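Local coordinates for protein ACP (Streptomyces sp. MSC090213JE08, PDB 6KXF) that probably carries the growing acyl chain on a phosphopantetheine arm and presents it to the ketosynthase/chain length factor during ishigamide polyketide assembly, at residues Y55-D60 with Q75-A80. Residues are numbered along the deposited sequence; the frame is centred on the assembly and turned at random.
Sequences YSIVID and QVTAAA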
loop_
_atom_site.group_PDB
_atom_site.type_symbol
_atom_site.label_atom_id
_atom_site.label_comp_id
_atom_site.label_asym_id
_atom_site.label_seq_id
_atom_site.Cartn_x
_atom_site.Cartn_y
_atom_site.Cartn_z
ATOM N N TYR C 55 20.348 -14.744 -24.457
ATOM C CA TYR C 55 21.361 -14.471 -25.455
ATOM C C TYR C 55 22.189 -13.219 -25.116
ATOM O O TYR C 55 22.981 -12.777 -25.943
ATOM C CB TYR C 55 20.660 -14.381 -26.815
ATOM C CG TYR C 55 19.986 -15.668 -27.221
ATOM C CD1 TYR C 55 20.705 -16.855 -27.295
ATOM C CD2 TYR C 55 18.635 -15.714 -27.526
ATOM C CE1 TYR C 55 20.107 -18.048 -27.676
ATOM C CE2 TYR C 55 18.017 -16.899 -27.900
ATOM C CZ TYR C 55 18.753 -18.073 -27.973
ATOM O OH TYR C 55 18.155 -19.251 -28.334
ATOM N N SER C 56 22.035 -12.662 -23.910
ATOM C CA SER C 56 22.635 -11.360 -23.549
ATOM C C SER C 56 22.442 -10.331 -24.670
ATOM O O SER C 56 23.366 -9.632 -25.017
ATOM C CB SER C 56 24.113 -11.474 -23.237
ATOM O OG SER C 56 24.361 -12.329 -22.132
ATOM N N ILE C 57 21.252 -10.255 -25.260
ATOM C CA ILE C 57 20.987 -9.245 -26.295
ATOM C C ILE C 57 20.018 -8.195 -25.744
ATOM O O ILE C 57 19.431 -8.350 -24.652
ATOM C CB ILE C 57 20.430 -9.867 -27.594
ATOM C CG1 ILE C 57 19.153 -10.671 -27.343
ATOM C CG2 ILE C 57 21.494 -10.693 -28.304
ATOM C CD1 ILE C 57 18.316 -10.870 -28.584
ATOM N N VAL C 58 19.855 -7.125 -26.527
ATOM C CA VAL C 58 18.849 -6.117 -26.278
ATOM C C VAL C 58 17.883 -6.136 -27.453
ATOM O O VAL C 58 18.310 -5.941 -28.591
ATOM C CB VAL C 58 19.469 -4.717 -26.101
ATOM C CG1 VAL C 58 18.394 -3.657 -25.894
ATOM C CG2 VAL C 58 20.485 -4.698 -24.970
ATOM N N ILE C 59 16.600 -6.364 -27.151
ATOM C CA ILE C 59 15.520 -6.226 -28.106
ATOM C C ILE C 59 14.750 -4.946 -27.770
ATOM O O ILE C 59 14.354 -4.729 -26.617
ATOM C CB ILE C 59 14.598 -7.456 -28.089
ATOM C CG1 ILE C 59 15.373 -8.768 -28.250
ATOM C CG2 ILE C 59 13.514 -7.306 -29.143
ATOM C CD1 ILE C 59 14.563 -10.012 -27.931
ATOM N N ASP C 60 14.552 -4.107 -28.787
ATOM C CA ASP C 60 13.842 -2.854 -28.656
ATOM C C ASP C 60 12.369 -3.183 -28.406
ATOM O O ASP C 60 11.754 -3.913 -29.199
ATOM C CB ASP C 60 14.087 -1.974 -29.885
ATOM C CG ASP C 60 13.212 -0.739 -29.960
ATOM O OD1 ASP C 60 12.837 -0.225 -28.893
ATOM O OD2 ASP C 60 12.897 -0.321 -31.089
ATOM N N GLN C 75 12.780 -13.604 -36.167
ATOM C CA GLN C 75 13.385 -12.551 -37.024
ATOM C C GLN C 75 13.964 -11.473 -36.107
ATOM O O GLN C 75 15.143 -11.086 -36.230
ATOM C CB GLN C 75 12.406 -11.868 -37.996
ATOM C CG GLN C 75 11.239 -12.721 -38.473
ATOM C CD GLN C 75 11.650 -13.993 -39.173
ATOM O OE1 GLN C 75 12.537 -14.725 -38.729
ATOM N NE2 GLN C 75 10.970 -14.286 -40.268
ATOM N N VAL C 76 13.097 -11.009 -35.198
ATOM C CA VAL C 76 13.417 -10.040 -34.169
ATOM C C VAL C 76 14.631 -10.548 -33.378
ATOM O O VAL C 76 15.689 -9.917 -33.397
ATOM C CB VAL C 76 12.179 -9.789 -33.291
ATOM C CG1 VAL C 76 12.528 -9.090 -31.983
ATOM C CG2 VAL C 76 11.123 -9.018 -34.071
ATOM N N THR C 77 14.513 -11.721 -32.745
ATOM C CA THR C 77 15.618 -12.228 -31.917
ATOM C C THR C 77 16.929 -12.156 -32.717
ATOM O O THR C 77 17.895 -11.518 -32.289
ATOM C CB THR C 77 15.341 -13.642 -31.399
ATOM O OG1 THR C 77 14.047 -13.636 -30.797
ATOM C CG2 THR C 77 16.378 -14.136 -30.412
ATOM N N ALA C 78 16.935 -12.802 -33.892
ATOM C CA ALA C 78 18.127 -12.932 -34.744
ATOM C C ALA C 78 18.628 -11.549 -35.181
ATOM O O ALA C 78 19.826 -11.272 -35.066
ATOM C CB ALA C 78 17.817 -13.818 -35.928
ATOM N N ALA C 79 17.717 -10.690 -35.663
ATOM C CA ALA C 79 18.054 -9.300 -36.009
ATOM C C ALA C 79 18.854 -8.652 -34.867
ATOM O O ALA C 79 20.041 -8.356 -35.013
ATOM C CB ALA C 79 16.800 -8.512 -36.326
ATOM N N ALA C 80 18.214 -8.487 -33.704
ATOM C CA ALA C 80 18.827 -7.790 -32.558
ATOM C C ALA C 80 20.120 -8.489 -32.114
ATOM O O ALA C 80 20.992 -7.866 -31.498
ATOM C CB ALA C 80 17.839 -7.710 -31.419
HETATM O O HOH W 1 21.560 -6.632 -28.755
#
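Ile59 lays its CG2 branch across the valine of the facing helix: Ile59 CG2 and Val76 CG1 meet at 3.5 Å, tighter than usual for two methyls, and the side chains cross at about a right angle. That branch stands anti to the backbone N of Ile59, while CG1 stands anti to the carbonyl carbon, beside the backbone N (chi1 -52°), and Ile59 CG1 passes 4.2 Å from Ala80 CB. The Ala80 methyl points into the loop, where Val58 O lies 3.4 Å from Ala80 CB. Ile57 closes over the same turn of helix, its CD1 reaching 3.8 Å from the carbonyl O of Thr77 and 4.3 Å from Ala80 CB. Further along, Thr77 CG2 approaches the Tyr55 ring obliquely, 4.0 Å from Tyr55 CD2; Thr77 turns its hydroxyl back to Thr73 O, leaving the methyl for the apolar side. No direct hydrogen bond joins the two segments. One water instead spans them, accepting from Val58 N at 2.8 Å and donating to Ala80 O. After helix 41-55, Ser56 completes a Schellman motif, and the chain turns into the extended loop that brings Ile57 and Ile59 to the last helix of this carrier-protein helical bundle. Ile59 and Thr77 both pack on Leu51 of helix 41-55, and Glu52 holds the Ile59 N-H. Tyr55 rests on Arg8, Arg11 and Ile12; the loop and Tyr55 thus lie between helix 72-81 and helices 41-55 and 8-20.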